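Local structure of Exo beta-1,2-glucooligosaccharide sophorohydrolase (non-reducing end) (Parabacteroides distasonis ATCC 8503, 5Z06) at residues A[415-418]-A[419-423]. The protein hydrolyses linear beta-1,2-glucan and beta-1,2-glucooligosaccharides of four or more units, releasing the disaccharide sophorose from the non-reducing end. Residues are numbered along the deposited sequence; the frame is centred on the assembly and turned at random.
Sequences KEKQ and IRKSI
Arg420 folds back along the helix onto the turn before it, laying one face of its guanidinium over the peptide that joins Glu416 to Lys417. A bend at chi3 (-55°) turns the flat group toward the start of the helix, where NH2 comes within 3.4 Å of Lys417 CA and NH1 lies 3.6 Å from Glu416 CB. Glu416 O sits under the rim of the same face, with Arg420 CG 3.3 Å from it, but it spends its bonding on the backbone: Arg420 N reaches Glu416 O at 2.9 Å, nearly straight at 167°. The guanidinium instead hydrogen-bonds through NH1 to the carbonyls of Phe409 and Gln411, in the short loop that joins helix 392-408 to helix 414-428. Glu416 OE2 stands 4.5 Å from Arg420 NH1, too far for a salt bridge; that carboxylate pairs with Arg344 and takes the N-H of Gln411, so any attraction between the Glu416 and Arg420 charges is probably weak and through space. With an alanine at Arg420, the carbonyls of Phe409 and Gln411 would probably lose the NH1 donor and a gap would open over the Glu416-Lys417 peptide. On this packed side Ile419 also runs its CG1 past Lys415 O at 3.4 Å and rests on Phe409. Also on the packed side, Ser422 hydrogen-bonds through OG to Glu359 of helix 344-360.

The exposed side is looser. Lys417 and Lys421 meet through their aliphatic parts, Lys421 CE lying 4.0 Å from Lys417 CG, while the two ammonium groups, with NZ atoms 4.5 Å apart, probably repel mildly. The succession of i to i+4 backbone bonds, with one buried and one exposed flank, is typical of an amphipathic surface alpha-helix, here helix 414-428 packed against helices 344-360 and 392-408.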
loop_
_atom_site.group_PDB
_atom_site.type_symbol
_atom_site.label_atom_id
_atom_site.label_comp_id
_atom_site.label_asym_id
_atom_site.label_seq_id
_atom_site.Cartn_x
_atom_site.Cartn_y
_atom_site.Cartn_z
ATOM N N LYS A 415 22.484 -19.574 -16.464
ATOM C CA LYS A 415 21.342 -18.776 -16.036
ATOM C C LYS A 415 21.733 -17.407 -15.517
ATOM O O LYS A 415 21.107 -16.408 -15.871
ATOM C CB LYS A 415 20.511 -19.517 -14.988
ATOM C CG LYS A 415 19.677 -20.618 -15.598
ATOM C CD LYS A 415 18.759 -21.253 -14.561
ATOM C CE LYS A 415 17.754 -22.184 -15.230
ATOM N NZ LYS A 415 18.348 -23.399 -15.830
ATOM N N GLU A 416 22.747 -17.361 -14.662
ATOM C CA GLU A 416 23.191 -16.085 -14.126
ATOM C C GLU A 416 23.899 -15.254 -15.200
ATOM O O GLU A 416 23.734 -14.048 -15.245
ATOM C CB GLU A 416 24.026 -16.285 -12.872
ATOM C CG GLU A 416 23.174 -16.935 -11.790
ATOM C CD GLU A 416 23.730 -16.811 -10.415
ATOM O OE1 GLU A 416 23.317 -17.625 -9.566
ATOM O OE2 GLU A 416 24.585 -15.934 -10.166
ATOM N N LYS A 417 24.643 -15.919 -16.072
ATOM C CA LYS A 417 25.168 -15.295 -17.279
ATOM C C LYS A 417 24.050 -14.627 -18.097
ATOM O O LYS A 417 24.202 -13.471 -18.505
ATOM C CB LYS A 417 25.913 -16.329 -18.114
ATOM C CG LYS A 417 26.439 -15.858 -19.456
ATOM C CD LYS A 417 27.766 -15.117 -19.344
ATOM C CE LYS A 417 28.287 -14.690 -20.714
ATOM N NZ LYS A 417 28.345 -15.805 -21.711
ATOM N N GLN A 418 22.936 -15.334 -18.310
ATOM C CA GLN A 418 21.790 -14.787 -19.051
ATOM C C GLN A 418 21.124 -13.590 -18.328
ATOM O O GLN A 418 20.769 -12.586 -18.957
ATOM C CB GLN A 418 20.764 -15.866 -19.298
ATOM C CG GLN A 418 19.697 -15.468 -20.290
ATOM C CD GLN A 418 18.570 -16.479 -20.368
ATOM O OE1 GLN A 418 18.804 -17.704 -20.364
ATOM N NE2 GLN A 418 17.331 -15.977 -20.452
ATOM N N ILE A 419 20.945 -13.719 -17.016
ATOM C CA ILE A 419 20.468 -12.599 -16.185
ATOM C C ILE A 419 21.368 -11.381 -16.419
ATOM O O ILE A 419 20.873 -10.306 -16.736
ATOM C CB ILE A 419 20.406 -12.979 -14.676
ATOM C CG1 ILE A 419 19.237 -13.961 -14.452
ATOM C CG2 ILE A 419 20.254 -11.734 -13.792
ATOM C CD1 ILE A 419 19.265 -14.715 -13.140
ATOM N N ARG A 420 22.676 -11.576 -16.272
ATOM C CA ARG A 420 23.652 -10.511 -16.423
ATOM C C ARG A 420 23.636 -9.908 -17.822
ATOM O O ARG A 420 23.527 -8.685 -17.942
ATOM C CB ARG A 420 25.051 -10.984 -16.069
ATOM C CG ARG A 420 25.268 -11.221 -14.585
ATOM C CD ARG A 420 26.750 -11.378 -14.286
ATOM N NE ARG A 420 27.383 -12.433 -15.080
ATOM C CZ ARG A 420 27.395 -13.732 -14.757
ATOM N NH1 ARG A 420 26.803 -14.190 -13.644
ATOM N NH2 ARG A 420 27.995 -14.592 -15.562
ATOM N N LYS A 421 23.706 -10.772 -18.848
ATOM C CA LYS A 421 23.613 -10.380 -20.255
ATOM C C LYS A 421 22.418 -9.461 -20.492
ATOM O O LYS A 421 22.527 -8.388 -21.092
ATOM C CB LYS A 421 23.466 -11.605 -21.176
ATOM C CG LYS A 421 24.764 -12.168 -21.776
ATOM C CD LYS A 421 24.546 -13.044 -23.036
ATOM C CE LYS A 421 24.896 -14.539 -22.868
ATOM N NZ LYS A 421 23.849 -15.405 -22.208
ATOM N N SER A 422 21.267 -9.925 -20.033
ATOM C CA SER A 422 20.021 -9.249 -20.263
ATOM C C SER A 422 19.997 -7.878 -19.601
ATOM O O SER A 422 19.678 -6.878 -20.231
ATOM C CB SER A 422 18.892 -10.106 -19.735
ATOM O OG SER A 422 17.676 -9.416 -19.842
ATOM N N ILE A 423 20.388 -7.843 -18.341
ATOM C CA ILE A 423 20.485 -6.594 -17.628
ATOM C C ILE A 423 21.506 -5.655 -18.260
ATOM O O ILE A 423 21.236 -4.473 -18.363
ATOM C CB ILE A 423 20.807 -6.814 -16.136
ATOM C CG1 ILE A 423 19.592 -7.450 -15.442
ATOM C CG2 ILE A 423 21.160 -5.485 -15.465
ATOM C CD1 ILE A 423 19.899 -8.162 -14.143
#